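Local structure of FACT-Spt16 (5CE6) at residues K246-P251 and V302-K307. The protein probably acts as a histone chaperone, its N-terminal domain in the FACT complex adopting an aminopeptidase-like fold thought to bind H3-H4. Residues are numbered along the deposited sequence; the frame is centred on the assembly and turned at random.
Sequences KVILDP and VGARYK. With ACT (acetate ion), chain B.
The guanidinium of Arg305 meets an acetate ion, probably from the crystallisation liquor, at its edge, with acetate OXT lying in the guanidinium plane. Lys307 CG lies 3.9 Å above one face of the Tyr306 ring, offset toward its rim. The grip on the acetate is uneven: NH2 donates to OXT at 2.8 Å with an angle of 160° at the hydrogen, while the bond from NH1 to the same oxygen is weak. The chain runs extended from CG to NE, carrying the charge away from helix 237-249, and NE is tied back to the carbonyl of Ser308. A leucine here would probably leave that carbonyl without the NE donor and the acetate, also bound by Leu68 N, without its positive partner. On the other flank, Ile248 reaches over from the last turn of the helix with two branches. With CG1 anti to the carbonyl carbon (chi1 -65°), CD1 extends to Val302 CG2 at a tight 3.4 Å, and CG2 rests on Ala304 CB at 3.8 Å. The contact is small, buried and apolar. Strand 263-265 adds Val263 and Ile265 against Ile248, and Leu212 of helix 200-230 packs on Ala304. Within the M24-like region, the contact thus sets the last turn of helix 237-249 on strand 296-306, which pairs with strands 263-265 and 309-319.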
# COMPACT_ATOMS: atom_id res chain seq x y z
N LYS A 246 -18.77 -6.26 -0.06
CA LYS A 246 -19.66 -6.70 1.01
C LYS A 246 -19.10 -7.90 1.77
O LYS A 246 -19.24 -7.99 2.99
CB LYS A 246 -21.03 -7.04 0.45
CG LYS A 246 -21.79 -5.84 -0.06
CD LYS A 246 -23.26 -6.16 -0.25
CE LYS A 246 -23.64 -6.25 -1.72
NZ LYS A 246 -25.10 -6.55 -1.90
N VAL A 247 -18.48 -8.81 1.04
CA VAL A 247 -17.91 -10.01 1.64
C VAL A 247 -16.67 -9.67 2.48
O VAL A 247 -16.46 -10.24 3.55
CB VAL A 247 -17.58 -11.07 0.57
CG1 VAL A 247 -16.88 -12.24 1.19
CG2 VAL A 247 -18.85 -11.53 -0.12
N ILE A 248 -15.85 -8.74 1.99
CA ILE A 248 -14.69 -8.29 2.75
C ILE A 248 -15.12 -7.67 4.08
O ILE A 248 -14.58 -8.02 5.14
CB ILE A 248 -13.85 -7.27 1.96
CG1 ILE A 248 -13.23 -7.93 0.73
CG2 ILE A 248 -12.75 -6.69 2.82
CD1 ILE A 248 -12.64 -6.94 -0.23
N LEU A 249 -16.11 -6.78 4.02
CA LEU A 249 -16.58 -6.04 5.20
C LEU A 249 -17.42 -6.89 6.15
O LEU A 249 -17.63 -6.52 7.31
CB LEU A 249 -17.33 -4.78 4.78
CG LEU A 249 -16.48 -3.79 3.96
CD1 LEU A 249 -17.30 -2.59 3.55
CD2 LEU A 249 -15.25 -3.35 4.74
N ASP A 250 -17.92 -8.02 5.67
CA ASP A 250 -18.53 -9.01 6.54
C ASP A 250 -17.86 -10.35 6.31
O ASP A 250 -18.47 -11.26 5.76
CB ASP A 250 -20.03 -9.11 6.32
CG ASP A 250 -20.71 -10.00 7.33
OD1 ASP A 250 -20.11 -10.24 8.40
OD2 ASP A 250 -21.83 -10.47 7.05
N PRO A 251 -16.59 -10.48 6.75
CA PRO A 251 -15.76 -11.67 6.49
C PRO A 251 -16.43 -12.96 6.95
O PRO A 251 -16.02 -14.05 6.54
CB PRO A 251 -14.50 -11.39 7.31
CG PRO A 251 -14.89 -10.37 8.31
CD PRO A 251 -15.91 -9.53 7.64
N VAL A 302 -8.10 -7.98 -5.53
CA VAL A 302 -8.81 -7.59 -4.32
C VAL A 302 -7.84 -7.46 -3.16
O VAL A 302 -6.86 -8.19 -3.07
CB VAL A 302 -9.95 -8.60 -4.00
CG1 VAL A 302 -9.40 -10.00 -3.88
CG2 VAL A 302 -10.67 -8.23 -2.74
N GLY A 303 -8.10 -6.51 -2.27
CA GLY A 303 -7.25 -6.42 -1.09
C GLY A 303 -8.05 -6.00 0.13
O GLY A 303 -8.82 -5.03 0.07
N ALA A 304 -7.86 -6.74 1.22
CA ALA A 304 -8.47 -6.41 2.50
C ALA A 304 -7.44 -5.77 3.41
O ALA A 304 -6.23 -6.01 3.28
CB ALA A 304 -9.05 -7.64 3.17
N ARG A 305 -7.92 -4.96 4.34
CA ARG A 305 -7.07 -4.24 5.26
C ARG A 305 -7.47 -4.64 6.67
O ARG A 305 -8.66 -4.76 6.98
CB ARG A 305 -7.27 -2.73 5.06
CG ARG A 305 -6.10 -1.85 5.48
CD ARG A 305 -6.40 -0.38 5.19
NE ARG A 305 -5.28 0.49 5.56
CZ ARG A 305 -5.33 1.82 5.54
NH1 ARG A 305 -6.44 2.44 5.16
NH2 ARG A 305 -4.27 2.53 5.89
N TYR A 306 -6.49 -4.88 7.54
CA TYR A 306 -6.79 -5.31 8.89
C TYR A 306 -6.02 -4.47 9.90
O TYR A 306 -4.79 -4.43 9.86
CB TYR A 306 -6.47 -6.79 9.08
CG TYR A 306 -6.91 -7.33 10.44
CD1 TYR A 306 -8.25 -7.58 10.71
CD2 TYR A 306 -5.98 -7.58 11.44
CE1 TYR A 306 -8.65 -8.07 11.94
CE2 TYR A 306 -6.37 -8.08 12.67
CZ TYR A 306 -7.71 -8.32 12.92
OH TYR A 306 -8.11 -8.80 14.15
N LYS A 307 -6.74 -3.81 10.80
CA LYS A 307 -6.14 -2.86 11.74
C LYS A 307 -5.19 -1.90 11.02
O LYS A 307 -4.11 -1.58 11.53
CB LYS A 307 -5.46 -3.58 12.91
CG LYS A 307 -6.43 -4.37 13.79
CD LYS A 307 -5.72 -5.13 14.89
CE LYS A 307 -5.07 -4.19 15.89
NZ LYS A 307 -6.08 -3.35 16.60
C ACT B . -3.52 5.92 4.84
O ACT B . -3.75 6.98 4.22
OXT ACT B . -4.53 5.27 5.21
CH3 ACT B . -2.13 5.46 5.13